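Side-chain contacts in SusD superfamily protein (Bacteroides fragilis NCTC 9343, PDB 3NQP), which probably binds glycans at the outer membrane of the bacterium, as SusD family proteins do when they pass sugars to a partner transporter: residues A[393-398]-A[429-434]; A[436-441]-A[457-462]; A[234-239]-A[386-391]; A[407-412]-A[443-448]. All blocks are in the same frame, centred on the assembly; numbering follows the deposited sequence.

Contact 1: A[393-398]-A[429-434]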
loop_
_atom_site.group_PDB
_atom_site.type_symbol
_atom_site.label_atom_id
_atom_site.label_comp_id
_atom_site.label_asym_id
_atom_site.label_seq_id
_atom_site.Cartn_x
_atom_site.Cartn_y
_atom_site.Cartn_z
ATOM N N ALA A 393 -0.698 -11.526 16.750
ATOM C CA ALA A 393 -0.069 -11.950 17.995
ATOM C C ALA A 393 -0.385 -10.980 19.144
ATOM O O ALA A 393 -0.777 -11.383 20.256
ATOM C CB ALA A 393 1.507 -12.099 17.806
ATOM N N ASN A 394 -0.230 -9.697 18.877
ATOM C CA ASN A 394 -0.540 -8.703 19.888
ATOM C C ASN A 394 -2.011 -8.838 20.344
ATOM O O ASN A 394 -2.276 -8.739 21.539
ATOM C CB ASN A 394 -0.260 -7.257 19.435
ATOM C CG ASN A 394 -0.129 -6.309 20.605
ATOM O OD1 ASN A 394 0.226 -6.745 21.698
ATOM N ND2 ASN A 394 -0.389 -5.007 20.386
HETATM N N MSE A 395 -2.930 -9.124 19.420
HETATM C CA MSE A 395 -4.342 -9.293 19.788
HETATM C C MSE A 395 -4.546 -10.528 20.670
HETATM O O MSE A 395 -5.343 -10.501 21.610
HETATM C CB MSE A 395 -5.267 -9.406 18.567
HETATM C CG MSE A 395 -5.475 -8.132 17.788
HETATM SE SE MSE A 395 -6.301 -6.734 18.756
HETATM C CE MSE A 395 -8.118 -7.422 18.900
ATOM N N GLU A 396 -3.826 -11.610 20.369
ATOM C CA GLU A 396 -3.903 -12.862 21.141
ATOM C C GLU A 396 -3.317 -12.743 22.527
ATOM O O GLU A 396 -3.755 -13.433 23.440
ATOM C CB GLU A 396 -3.122 -13.982 20.465
ATOM C CG GLU A 396 -3.688 -14.493 19.170
ATOM C CD GLU A 396 -2.711 -15.400 18.374
ATOM O OE1 GLU A 396 -1.477 -15.303 18.476
ATOM O OE2 GLU A 396 -3.192 -16.200 17.576
ATOM N N GLY A 397 -2.288 -11.920 22.656
ATOM C CA GLY A 397 -1.454 -11.897 23.842
ATOM C C GLY A 397 -0.130 -12.660 23.722
ATOM O O GLY A 397 0.512 -12.945 24.744
ATOM N N ASP A 398 0.265 -13.011 22.495
ATOM C CA ASP A 398 1.470 -13.808 22.225
ATOM C C ASP A 398 2.619 -12.827 22.070
ATOM O O ASP A 398 3.121 -12.526 20.963
ATOM C CB ASP A 398 1.294 -14.669 20.983
ATOM C CG ASP A 398 2.389 -15.737 20.819
ATOM O OD1 ASP A 398 3.431 -15.601 21.436
ATOM O OD2 ASP A 398 2.191 -16.660 20.026
ATOM N N ALA A 429 4.616 -7.327 27.879
ATOM C CA ALA A 429 3.188 -7.561 28.042
ATOM C C ALA A 429 2.308 -6.331 27.731
ATOM O O ALA A 429 1.078 -6.423 27.648
ATOM C CB ALA A 429 2.899 -8.064 29.485
ATOM N N ASP A 430 2.943 -5.190 27.540
ATOM C CA ASP A 430 2.243 -3.972 27.298
ATOM C C ASP A 430 1.747 -3.919 25.858
ATOM O O ASP A 430 2.545 -3.748 24.882
ATOM C CB ASP A 430 3.167 -2.789 27.574
ATOM C CG ASP A 430 2.419 -1.467 27.550
ATOM O OD1 ASP A 430 2.544 -0.716 26.569
ATOM O OD2 ASP A 430 1.682 -1.212 28.490
ATOM N N PHE A 431 0.420 -4.029 25.726
ATOM C CA PHE A 431 -0.223 -4.015 24.425
ATOM C C PHE A 431 0.163 -2.776 23.631
ATOM O O PHE A 431 0.470 -2.860 22.440
ATOM C CB PHE A 431 -1.748 -4.074 24.554
ATOM C CG PHE A 431 -2.459 -4.118 23.227
ATOM C CD1 PHE A 431 -2.705 -2.939 22.510
ATOM C CD2 PHE A 431 -2.895 -5.324 22.699
ATOM C CE1 PHE A 431 -3.336 -2.965 21.266
ATOM C CE2 PHE A 431 -3.545 -5.352 21.436
ATOM C CZ PHE A 431 -3.765 -4.154 20.734
ATOM N N THR A 432 0.172 -1.623 24.286
ATOM C CA THR A 432 0.416 -0.360 23.596
ATOM C C THR A 432 1.834 -0.349 23.029
ATOM O O THR A 432 2.082 0.079 21.897
ATOM C CB THR A 432 0.225 0.850 24.529
ATOM O OG1 THR A 432 -1.134 0.883 25.022
ATOM C CG2 THR A 432 0.485 2.172 23.774
ATOM N N THR A 433 2.786 -0.797 23.832
ATOM C CA THR A 433 4.203 -0.720 23.390
ATOM C C THR A 433 4.354 -1.611 22.151
ATOM O O THR A 433 5.003 -1.229 21.187
ATOM C CB THR A 433 5.133 -1.163 24.506
ATOM O OG1 THR A 433 4.874 -0.354 25.641
ATOM C CG2 THR A 433 6.677 -1.043 24.116
ATOM N N ASN A 434 3.759 -2.808 22.192
ATOM C CA ASN A 434 3.767 -3.735 21.084
ATOM C C ASN A 434 3.087 -3.163 19.838
ATOM O O ASN A 434 3.644 -3.234 18.744
ATOM C CB ASN A 434 3.052 -5.037 21.431
ATOM C CG ASN A 434 3.868 -5.959 22.349
ATOM O OD1 ASN A 434 5.113 -5.994 22.320
ATOM N ND2 ASN A 434 3.153 -6.711 23.168
#

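Contact 2: A[436-441]-A[457-462]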
loop_
_atom_site.group_PDB
_atom_site.type_symbol
_atom_site.label_atom_id
_atom_site.label_comp_id
_atom_site.label_asym_id
_atom_site.label_seq_id
_atom_site.Cartn_x
_atom_site.Cartn_y
_atom_site.Cartn_z
ATOM N N LEU A 436 2.505 -0.057 18.966
ATOM C CA LEU A 436 3.315 1.039 18.432
ATOM C C LEU A 436 4.620 0.568 17.800
ATOM O O LEU A 436 5.066 1.136 16.805
ATOM C CB LEU A 436 3.550 2.122 19.472
ATOM C CG LEU A 436 2.299 2.835 20.027
ATOM C CD1 LEU A 436 2.640 3.719 21.236
ATOM C CD2 LEU A 436 1.507 3.654 18.914
ATOM N N ALA A 437 5.233 -0.442 18.386
ATOM C CA ALA A 437 6.436 -1.051 17.828
ATOM C C ALA A 437 6.153 -1.648 16.435
ATOM O O ALA A 437 7.003 -1.557 15.540
ATOM C CB ALA A 437 7.022 -2.114 18.803
ATOM N N ILE A 438 4.968 -2.218 16.246
ATOM C CA ILE A 438 4.591 -2.862 14.976
ATOM C C ILE A 438 4.328 -1.738 13.973
ATOM O O ILE A 438 4.860 -1.758 12.863
ATOM C CB ILE A 438 3.364 -3.795 15.109
ATOM C CG1 ILE A 438 3.689 -5.057 15.938
ATOM C CG2 ILE A 438 2.817 -4.218 13.700
ATOM C CD1 ILE A 438 2.355 -5.788 16.458
ATOM N N LEU A 439 3.575 -0.721 14.390
ATOM C CA LEU A 439 3.335 0.446 13.518
ATOM C C LEU A 439 4.636 1.071 13.079
ATOM O O LEU A 439 4.830 1.361 11.911
ATOM C CB LEU A 439 2.444 1.505 14.201
ATOM C CG LEU A 439 2.316 2.913 13.536
ATOM C CD1 LEU A 439 1.493 2.832 12.313
ATOM C CD2 LEU A 439 1.710 3.934 14.548
ATOM N N HIS A 440 5.540 1.285 14.026
ATOM C CA HIS A 440 6.762 2.028 13.714
ATOM C C HIS A 440 7.711 1.189 12.855
ATOM O O HIS A 440 8.459 1.738 12.098
ATOM C CB HIS A 440 7.443 2.544 14.979
ATOM C CG HIS A 440 6.684 3.644 15.672
ATOM N ND1 HIS A 440 6.809 3.902 17.026
ATOM C CD2 HIS A 440 5.760 4.522 15.205
ATOM C CE1 HIS A 440 6.007 4.907 17.346
ATOM N NE2 HIS A 440 5.369 5.308 16.262
ATOM N N GLU A 441 7.621 -0.143 12.951
ATOM C CA GLU A 441 8.357 -1.006 12.040
ATOM C C GLU A 441 7.759 -0.980 10.629
ATOM O O GLU A 441 8.475 -0.954 9.659
ATOM C CB GLU A 441 8.423 -2.439 12.592
ATOM C CG GLU A 441 9.659 -3.217 12.101
ATOM C CD GLU A 441 10.958 -2.576 12.472
ATOM O OE1 GLU A 441 11.056 -2.045 13.598
ATOM O OE2 GLU A 441 11.854 -2.566 11.615
ATOM N N ARG A 457 -5.990 3.564 10.713
ATOM C CA ARG A 457 -7.410 3.213 10.855
ATOM C C ARG A 457 -7.598 1.952 11.714
ATOM O O ARG A 457 -8.556 1.848 12.463
ATOM C CB ARG A 457 -8.054 2.917 9.484
ATOM C CG ARG A 457 -8.291 4.133 8.592
ATOM C CD ARG A 457 -9.529 4.928 8.884
ATOM N NE ARG A 457 -10.739 4.120 9.136
ATOM C CZ ARG A 457 -11.478 3.517 8.225
ATOM N NH1 ARG A 457 -11.174 3.583 6.961
ATOM N NH2 ARG A 457 -12.535 2.828 8.592
ATOM N N ARG A 458 -6.661 1.018 11.610
ATOM C CA ARG A 458 -6.867 -0.346 12.057
ATOM C C ARG A 458 -6.273 -0.630 13.408
ATOM O O ARG A 458 -6.916 -1.251 14.246
ATOM C CB ARG A 458 -6.283 -1.316 11.034
ATOM C CG ARG A 458 -6.649 -2.807 11.210
ATOM C CD ARG A 458 -5.775 -3.713 10.325
ATOM N NE ARG A 458 -4.379 -3.560 10.656
ATOM C CZ ARG A 458 -3.467 -2.867 9.952
ATOM N NH1 ARG A 458 -3.752 -2.262 8.782
ATOM N NH2 ARG A 458 -2.254 -2.751 10.442
HETATM N N MSE A 459 -5.050 -0.150 13.631
HETATM C CA MSE A 459 -4.375 -0.408 14.891
HETATM C C MSE A 459 -4.990 0.467 15.981
HETATM O O MSE A 459 -5.546 1.542 15.729
HETATM C CB MSE A 459 -2.853 -0.190 14.759
HETATM C CG MSE A 459 -2.257 -1.064 13.667
HETATM SE SE MSE A 459 -0.362 -0.965 13.539
HETATM C CE MSE A 459 0.082 -2.302 14.840
ATOM N N THR A 460 -4.932 -0.055 17.198
ATOM C CA THR A 460 -5.589 0.541 18.350
ATOM C C THR A 460 -4.599 0.751 19.501
ATOM O O THR A 460 -3.591 0.031 19.622
ATOM C CB THR A 460 -6.749 -0.344 18.847
ATOM O OG1 THR A 460 -6.262 -1.644 19.218
ATOM C CG2 THR A 460 -7.867 -0.512 17.767
ATOM N N LEU A 461 -4.892 1.699 20.384
ATOM C CA LEU A 461 -3.919 2.065 21.392
ATOM C C LEU A 461 -3.849 0.952 22.454
ATOM O O LEU A 461 -2.794 0.694 23.024
ATOM C CB LEU A 461 -4.297 3.410 22.005
ATOM C CG LEU A 461 -3.266 4.072 22.912
ATOM C CD1 LEU A 461 -2.070 4.568 22.015
ATOM C CD2 LEU A 461 -3.965 5.191 23.738
ATOM N N THR A 462 -5.014 0.347 22.731
ATOM C CA THR A 462 -5.161 -0.760 23.643
ATOM C C THR A 462 -6.079 -1.804 22.997
ATOM O O THR A 462 -6.746 -1.508 22.000
ATOM C CB THR A 462 -5.775 -0.330 24.985
ATOM O OG1 THR A 462 -7.003 0.344 24.761
ATOM C CG2 THR A 462 -4.836 0.595 25.745
#

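Contact 3: A[234-239]-A[386-391]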
loop_
_atom_site.group_PDB
_atom_site.type_symbol
_atom_site.label_atom_id
_atom_site.label_comp_id
_atom_site.label_asym_id
_atom_site.label_seq_id
_atom_site.Cartn_x
_atom_site.Cartn_y
_atom_site.Cartn_z
ATOM N N THR A 234 -4.557 -18.219 9.823
ATOM C CA THR A 234 -4.363 -19.409 9.046
ATOM C C THR A 234 -3.862 -19.045 7.647
ATOM O O THR A 234 -2.994 -19.708 7.103
ATOM C CB THR A 234 -5.701 -20.228 8.993
ATOM O OG1 THR A 234 -5.970 -20.710 10.323
ATOM C CG2 THR A 234 -5.612 -21.425 8.010
ATOM N N HIS A 235 -4.443 -18.023 7.027
ATOM C CA HIS A 235 -4.092 -17.701 5.650
ATOM C C HIS A 235 -2.712 -17.081 5.590
ATOM O O HIS A 235 -1.925 -17.407 4.694
ATOM C CB HIS A 235 -5.197 -16.853 4.986
ATOM C CG HIS A 235 -6.411 -17.667 4.647
ATOM N ND1 HIS A 235 -6.391 -18.604 3.632
ATOM C CD2 HIS A 235 -7.621 -17.788 5.253
ATOM C CE1 HIS A 235 -7.558 -19.240 3.602
ATOM N NE2 HIS A 235 -8.322 -18.767 4.576
ATOM N N LEU A 236 -2.368 -16.241 6.565
ATOM C CA LEU A 236 -1.023 -15.639 6.541
ATOM C C LEU A 236 0.060 -16.686 6.805
ATOM O O LEU A 236 1.137 -16.628 6.209
ATOM C CB LEU A 236 -0.937 -14.473 7.544
ATOM C CG LEU A 236 -1.831 -13.296 7.133
ATOM C CD1 LEU A 236 -2.224 -12.480 8.334
ATOM C CD2 LEU A 236 -1.157 -12.418 6.032
ATOM N N GLU A 237 -0.209 -17.633 7.716
ATOM C CA GLU A 237 0.768 -18.693 7.986
ATOM C C GLU A 237 0.895 -19.589 6.781
ATOM O O GLU A 237 1.957 -20.128 6.533
ATOM C CB GLU A 237 0.413 -19.542 9.243
ATOM C CG GLU A 237 0.600 -18.710 10.491
ATOM C CD GLU A 237 0.420 -19.417 11.790
ATOM O OE1 GLU A 237 -0.355 -20.386 11.835
ATOM O OE2 GLU A 237 1.029 -18.932 12.769
ATOM N N SER A 238 -0.188 -19.760 6.049
ATOM C CA SER A 238 -0.126 -20.542 4.791
ATOM C C SER A 238 0.819 -19.887 3.786
ATOM O O SER A 238 1.638 -20.569 3.118
ATOM C CB SER A 238 -1.522 -20.664 4.167
ATOM O OG SER A 238 -1.493 -21.446 2.977
ATOM N N VAL A 239 0.698 -18.561 3.678
ATOM C CA VAL A 239 1.615 -17.798 2.851
ATOM C C VAL A 239 3.055 -18.020 3.281
ATOM O O VAL A 239 3.912 -18.250 2.417
ATOM C CB VAL A 239 1.251 -16.295 2.777
ATOM C CG1 VAL A 239 2.342 -15.512 1.991
ATOM C CG2 VAL A 239 -0.168 -16.099 2.135
ATOM N N TYR A 386 4.847 -11.072 7.941
ATOM C CA TYR A 386 5.357 -11.064 9.291
ATOM C C TYR A 386 4.765 -9.987 10.217
ATOM O O TYR A 386 4.415 -10.297 11.348
ATOM C CB TYR A 386 6.888 -10.879 9.302
ATOM C CG TYR A 386 7.757 -11.942 8.661
ATOM C CD1 TYR A 386 7.424 -13.289 8.684
ATOM C CD2 TYR A 386 9.030 -11.591 8.177
ATOM C CE1 TYR A 386 8.274 -14.248 8.125
ATOM C CE2 TYR A 386 9.862 -12.534 7.619
ATOM C CZ TYR A 386 9.495 -13.859 7.626
ATOM O OH TYR A 386 10.333 -14.768 7.085
ATOM N N LEU A 387 4.700 -8.723 9.775
ATOM C CA LEU A 387 4.214 -7.658 10.671
ATOM C C LEU A 387 2.693 -7.737 10.868
ATOM O O LEU A 387 2.170 -7.312 11.895
ATOM C CB LEU A 387 4.709 -6.284 10.204
ATOM C CG LEU A 387 6.257 -6.160 10.357
ATOM C CD1 LEU A 387 6.707 -4.908 9.669
ATOM C CD2 LEU A 387 6.701 -6.202 11.826
ATOM N N THR A 388 1.996 -8.295 9.894
ATOM C CA THR A 388 0.569 -8.544 10.010
ATOM C C THR A 388 0.318 -9.673 11.064
ATOM O O THR A 388 -0.589 -9.559 11.909
ATOM C CB THR A 388 -0.090 -8.815 8.603
ATOM O OG1 THR A 388 0.257 -7.770 7.660
ATOM C CG2 THR A 388 -1.598 -8.859 8.717
ATOM N N LEU A 389 1.130 -10.735 11.034
ATOM C CA LEU A 389 1.080 -11.802 12.042
ATOM C C LEU A 389 1.513 -11.289 13.400
ATOM O O LEU A 389 0.975 -11.713 14.411
ATOM C CB LEU A 389 1.955 -12.982 11.613
ATOM C CG LEU A 389 1.327 -13.899 10.562
ATOM C CD1 LEU A 389 2.334 -14.843 9.923
ATOM C CD2 LEU A 389 0.177 -14.661 11.149
ATOM N N ALA A 390 2.457 -10.338 13.436
ATOM C CA ALA A 390 2.801 -9.685 14.702
ATOM C C ALA A 390 1.577 -8.973 15.330
ATOM O O ALA A 390 1.351 -9.029 16.557
ATOM C CB ALA A 390 3.959 -8.713 14.521
ATOM N N GLU A 391 0.818 -8.268 14.491
ATOM C CA GLU A 391 -0.367 -7.573 14.960
ATOM C C GLU A 391 -1.417 -8.569 15.488
ATOM O O GLU A 391 -2.005 -8.333 16.531
ATOM C CB GLU A 391 -0.947 -6.701 13.858
ATOM C CG GLU A 391 -2.139 -5.871 14.312
ATOM C CD GLU A 391 -2.561 -4.872 13.274
ATOM O OE1 GLU A 391 -1.681 -4.505 12.459
ATOM O OE2 GLU A 391 -3.756 -4.469 13.287
#

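Contact 4: A[407-412]-A[443-448]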
loop_
_atom_site.group_PDB
_atom_site.type_symbol
_atom_site.label_atom_id
_atom_site.label_comp_id
_atom_site.label_asym_id
_atom_site.label_seq_id
_atom_site.Cartn_x
_atom_site.Cartn_y
_atom_site.Cartn_z
ATOM N N ASN A 407 11.640 -8.565 15.218
ATOM C CA ASN A 407 13.080 -8.779 15.129
ATOM C C ASN A 407 13.541 -9.469 13.846
ATOM O O ASN A 407 14.666 -9.234 13.395
ATOM C CB ASN A 407 13.600 -9.499 16.369
ATOM C CG ASN A 407 13.595 -8.601 17.608
ATOM O OD1 ASN A 407 13.948 -7.412 17.528
ATOM N ND2 ASN A 407 13.204 -9.170 18.766
ATOM N N LEU A 408 12.708 -10.320 13.256
ATOM C CA LEU A 408 13.009 -10.848 11.941
ATOM C C LEU A 408 13.198 -9.684 10.944
ATOM O O LEU A 408 14.181 -9.640 10.224
ATOM C CB LEU A 408 11.874 -11.742 11.423
ATOM C CG LEU A 408 11.937 -13.200 11.852
ATOM C CD1 LEU A 408 10.595 -13.922 11.504
ATOM C CD2 LEU A 408 13.169 -13.918 11.254
ATOM N N VAL A 409 12.255 -8.738 10.934
ATOM C CA VAL A 409 12.349 -7.582 10.025
ATOM C C VAL A 409 13.513 -6.669 10.375
ATOM O O VAL A 409 14.275 -6.283 9.472
ATOM C CB VAL A 409 11.025 -6.814 9.989
ATOM C CG1 VAL A 409 11.141 -5.597 9.079
ATOM C CG2 VAL A 409 9.879 -7.804 9.588
ATOM N N ARG A 410 13.707 -6.355 11.673
ATOM C CA ARG A 410 14.829 -5.484 12.062
ATOM C C ARG A 410 16.148 -6.100 11.712
ATOM O O ARG A 410 17.067 -5.403 11.278
ATOM C CB ARG A 410 14.843 -5.174 13.544
ATOM C CG ARG A 410 13.668 -4.332 13.975
ATOM C CD ARG A 410 13.822 -3.846 15.394
ATOM N NE ARG A 410 12.687 -3.040 15.860
ATOM C CZ ARG A 410 12.619 -2.477 17.058
ATOM N NH1 ARG A 410 13.632 -2.600 17.928
ATOM N NH2 ARG A 410 11.565 -1.747 17.376
ATOM N N LYS A 411 16.277 -7.402 11.958
ATOM C CA LYS A 411 17.572 -8.023 11.781
ATOM C C LYS A 411 17.979 -7.885 10.311
ATOM O O LYS A 411 19.115 -7.579 10.007
ATOM C CB LYS A 411 17.566 -9.471 12.229
ATOM C CG LYS A 411 18.904 -10.227 11.881
ATOM C CD LYS A 411 18.784 -11.697 12.284
ATOM C CE LYS A 411 20.114 -12.439 12.062
ATOM N NZ LYS A 411 20.019 -13.869 12.538
ATOM N N ARG A 412 17.036 -8.083 9.411
ATOM C CA ARG A 412 17.320 -7.875 7.987
ATOM C C ARG A 412 17.726 -6.430 7.697
ATOM O O ARG A 412 18.659 -6.199 6.958
ATOM C CB ARG A 412 16.129 -8.287 7.118
ATOM C CG ARG A 412 16.474 -8.436 5.631
ATOM C CD ARG A 412 16.354 -7.103 4.867
ATOM N NE ARG A 412 14.956 -6.699 4.692
ATOM C CZ ARG A 412 14.141 -7.165 3.739
ATOM N NH1 ARG A 412 14.578 -8.045 2.851
ATOM N NH2 ARG A 412 12.872 -6.744 3.659
ATOM N N ASP A 443 6.187 1.598 9.509
ATOM C CA ASP A 443 6.491 2.961 9.073
ATOM C C ASP A 443 7.848 3.036 8.397
ATOM O O ASP A 443 8.034 3.800 7.468
ATOM C CB ASP A 443 6.523 3.931 10.280
ATOM C CG ASP A 443 5.145 4.326 10.767
ATOM O OD1 ASP A 443 4.136 4.021 10.067
ATOM O OD2 ASP A 443 5.088 4.901 11.890
ATOM N N LYS A 444 8.806 2.290 8.926
ATOM C CA LYS A 444 10.135 2.196 8.344
ATOM C C LYS A 444 10.243 1.259 7.143
ATOM O O LYS A 444 10.985 1.557 6.177
ATOM C CB LYS A 444 11.125 1.752 9.382
ATOM C CG LYS A 444 11.447 2.774 10.429
ATOM C CD LYS A 444 12.346 2.110 11.477
ATOM C CE LYS A 444 12.481 3.006 12.668
ATOM N NZ LYS A 444 13.478 2.484 13.611
ATOM N N GLU A 445 9.541 0.118 7.216
ATOM C CA GLU A 445 9.688 -0.958 6.230
ATOM C C GLU A 445 8.978 -0.606 4.910
ATOM O O GLU A 445 9.450 -0.963 3.818
ATOM C CB GLU A 445 9.140 -2.275 6.793
ATOM C CG GLU A 445 9.314 -3.536 5.964
ATOM C CD GLU A 445 10.784 -3.932 5.760
ATOM O OE1 GLU A 445 11.645 -3.509 6.544
ATOM O OE2 GLU A 445 11.059 -4.662 4.814
ATOM N N PHE A 446 7.853 0.084 5.025
ATOM C CA PHE A 446 6.907 0.241 3.920
ATOM C C PHE A 446 6.663 1.690 3.432
ATOM O O PHE A 446 5.593 2.040 2.945
ATOM C CB PHE A 446 5.591 -0.382 4.321
ATOM C CG PHE A 446 5.663 -1.818 4.567
ATOM C CD1 PHE A 446 5.984 -2.698 3.537
ATOM C CD2 PHE A 446 5.418 -2.344 5.836
ATOM C CE1 PHE A 446 6.077 -4.050 3.781
ATOM C CE2 PHE A 446 5.495 -3.702 6.058
ATOM C CZ PHE A 446 5.835 -4.549 5.025
ATOM N N ILE A 447 7.682 2.509 3.535
ATOM C CA ILE A 447 7.676 3.830 2.901
ATOM C C ILE A 447 7.368 3.664 1.413
ATOM O O ILE A 447 8.029 2.905 0.712
ATOM C CB ILE A 447 9.012 4.579 3.140
ATOM C CG1 ILE A 447 9.096 5.014 4.622
ATOM C CG2 ILE A 447 9.111 5.839 2.227
ATOM C CD1 ILE A 447 10.382 5.657 5.033
ATOM N N GLN A 448 6.313 4.351 0.969
ATOM C CA GLN A 448 5.916 4.395 -0.412
ATOM C C GLN A 448 5.279 3.074 -0.869
ATOM O O GLN A 448 5.250 2.806 -2.046
ATOM C CB GLN A 448 7.091 4.772 -1.321
ATOM C CG GLN A 448 6.665 5.443 -2.604
ATOM C CD GLN A 448 7.827 5.722 -3.514
ATOM O OE1 GLN A 448 8.475 4.797 -4.002
ATOM N NE2 GLN A 448 8.070 7.013 -3.788
HETATM O O HOH W 1 13.865 -5.058 6.797
#

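Contact 1: A[393-398]-A[429-434]
N394 lies flat over the ring of F431 and ties the end of helix 382-396 to the start of helix 431-445. Its CG is anti to the backbone N (chi1 -160°), which sends the amide across the gap between the helices. There ND2 sits over the centre of the ring, 3.2 Å above its plane, and the amide and ring planes are only 20° apart. The same ND2 donates a fairly straight bond of 3.1 Å to the backbone O of F431, an oxygen of the first helical turn, and a second bond to the carboxylate of E435. The other end of the amide is held as well: N434 ND2 donates to N394 OD1 over 3.3 Å, arriving from above the carbonyl plane, with the two amides almost perpendicular. An asparagine suits this place because it can donate and accept while presenting a flat surface to the ring. N434 is fixed in turn by Y425, whose OH bonds its OD1. At the rim of the F431 ring, the selenium of the selenomethionine M395 lies 4.1 Å from CE2 in an edge-on Met-aromatic contact. Helix 382-396 stops here in a Schellman motif with G397 at positive phi, while D430 N-caps helix 431-445 through T433 N. Helix 399-414 packs beside both, touching A393 and N434, and the loop after helix 452-458 lies against F431.

Contact 2: A[436-441]-A[457-462]
I438 and L439, neighbours on helix 431-445, both meet the selenomethionine M459, the first residue to leave helical geometry after helix 452-458. At I438 the contact is made by the beta-branch: CG2 is anti to the backbone N, and its methyl lies 3.5 Å from CE of M459, with CB almost as near. The other branch of I438 runs on to the backbone of helix 382-396, so the two branches of this residue touch two different neighbours, as a beta-branched side chain can. L439 offers the root of its side chain instead, CB standing 3.8 Å from SE of M459. Extended through chi2, the M459 chain carries SE to L439; the bend at chi3 (86°) then turns the terminal methyl CE onto I438. A long, unbranched, flexible side chain suits this place, since SE and CE can each meet a different residue of the helix. No hydrogen bond joins the two segments; polar links lie around them, such as R458 to E391 and T460 N to E435. The arrangement is that of a helix end whose first non-helical residue packs its side chain against an adjacent helix, apolar helix packing within the largely helical, TPR-related SusD fold.

Contact 3: A[234-239]-A[386-391]
Helices 228-241 and 382-396 run roughly antiparallel where L236 faces L389, their local axes 10.1 Å apart at closest approach and their directions 148° apart. This is helix-to-helix packing of the kind that builds the alpha-helical, TPR-related part of SusD proteins, and it joins chain elements almost 150 residues apart. The contact across the two segments is made by carbon atoms without a hydrogen bond. L389 points at the other helix and sets its isobutyl fork against the base of L236: CG and CD2 each lie 3.8 Å from L236 CB. L236 places CG anti to its carbonyl carbon (chi1 -67°) and so extends the rest of its chain past that fork toward T388, which it crosses at about a right angle. It also touches W384, V385 and I392 of helix 382-396, so that this one leucine is bedded in several side chains of the opposing helix. Leucine fits both positions, being bulky and apolar yet slender enough at CB for another side chain to come in close. T388 shows how a threonine can serve a buried helix face: its OG1 bonds back to the carbonyl O of W384 in the preceding turn, leaving the methyl branch to do the packing. E237 works at the margin, its aliphatic part lying across L389 with CG 4.1 Å from CD2. On the T388 side, the contact comes down to two methyls, L236 CD1 and T388 CG2, 3.7 Å apart.

Contact 4: A[407-412]-A[443-448]
A buried salt bridge with a shared water joins helix 399-414 to the C-terminal end of helix 431-445, where R412 meets E445. R412 NH2 donates to E445 OE2 over 3.0 Å with an N-H...O angle of 148°, and it meets the syn lone pair of that oxygen. The guanidinium and carboxylate planes are only 9° apart, so the charged groups lie edge to edge in nearly one plane. Both chains bend to achieve this: R412 folds at chi2 and chi3, while E445 turns at chi2 (64°). A water fills the corner beside the direct bond. It accepts from R412 NE at 2.9 Å and donates both to E445 OE1, at 2.7 Å, and to the backbone O of V409. The water thus links the carboxylate to both the arginine and the helix backbone. V409 adds an apolar contact, its CG1 methyl 3.3 Å from E445 OE1. The CG of E445 also rests over the centre of the F446 ring, 3.7 Å above its plane. Arginine and glutamate suit a buried site because each can hold several partners at once. E445 also bridges to R333 through OE1 and R381 through OE2, and R412 NH1 pairs with E264. So many positive neighbours would probably keep the glutamate ionised. The arrangement is typical of a buried ion-pair network, here joining helices 399-414 and 431-445 to residues from other parts of the chain.

From the N terminus, helix 228-241 comes first, and contact 3 closes the longest loop, bringing back helix 382-396 after the strands between them. The end of that same helix then opens contact 1, which closes on the start of helix 431-445. Contact 4 opens on helix 399-414 inside the loop of contact 1 and closes beyond it, so the two cross. Contact 2 follows contact 1 in series and crosses contact 4, as 443-448 falls between its segments. Helix 431-445 thus serves contacts 1, 2 and 4 in turn. Direct bridges join neighbours: R458 to E391 between contacts 2 and 3, and E441 to R410 between contacts 2 and 4.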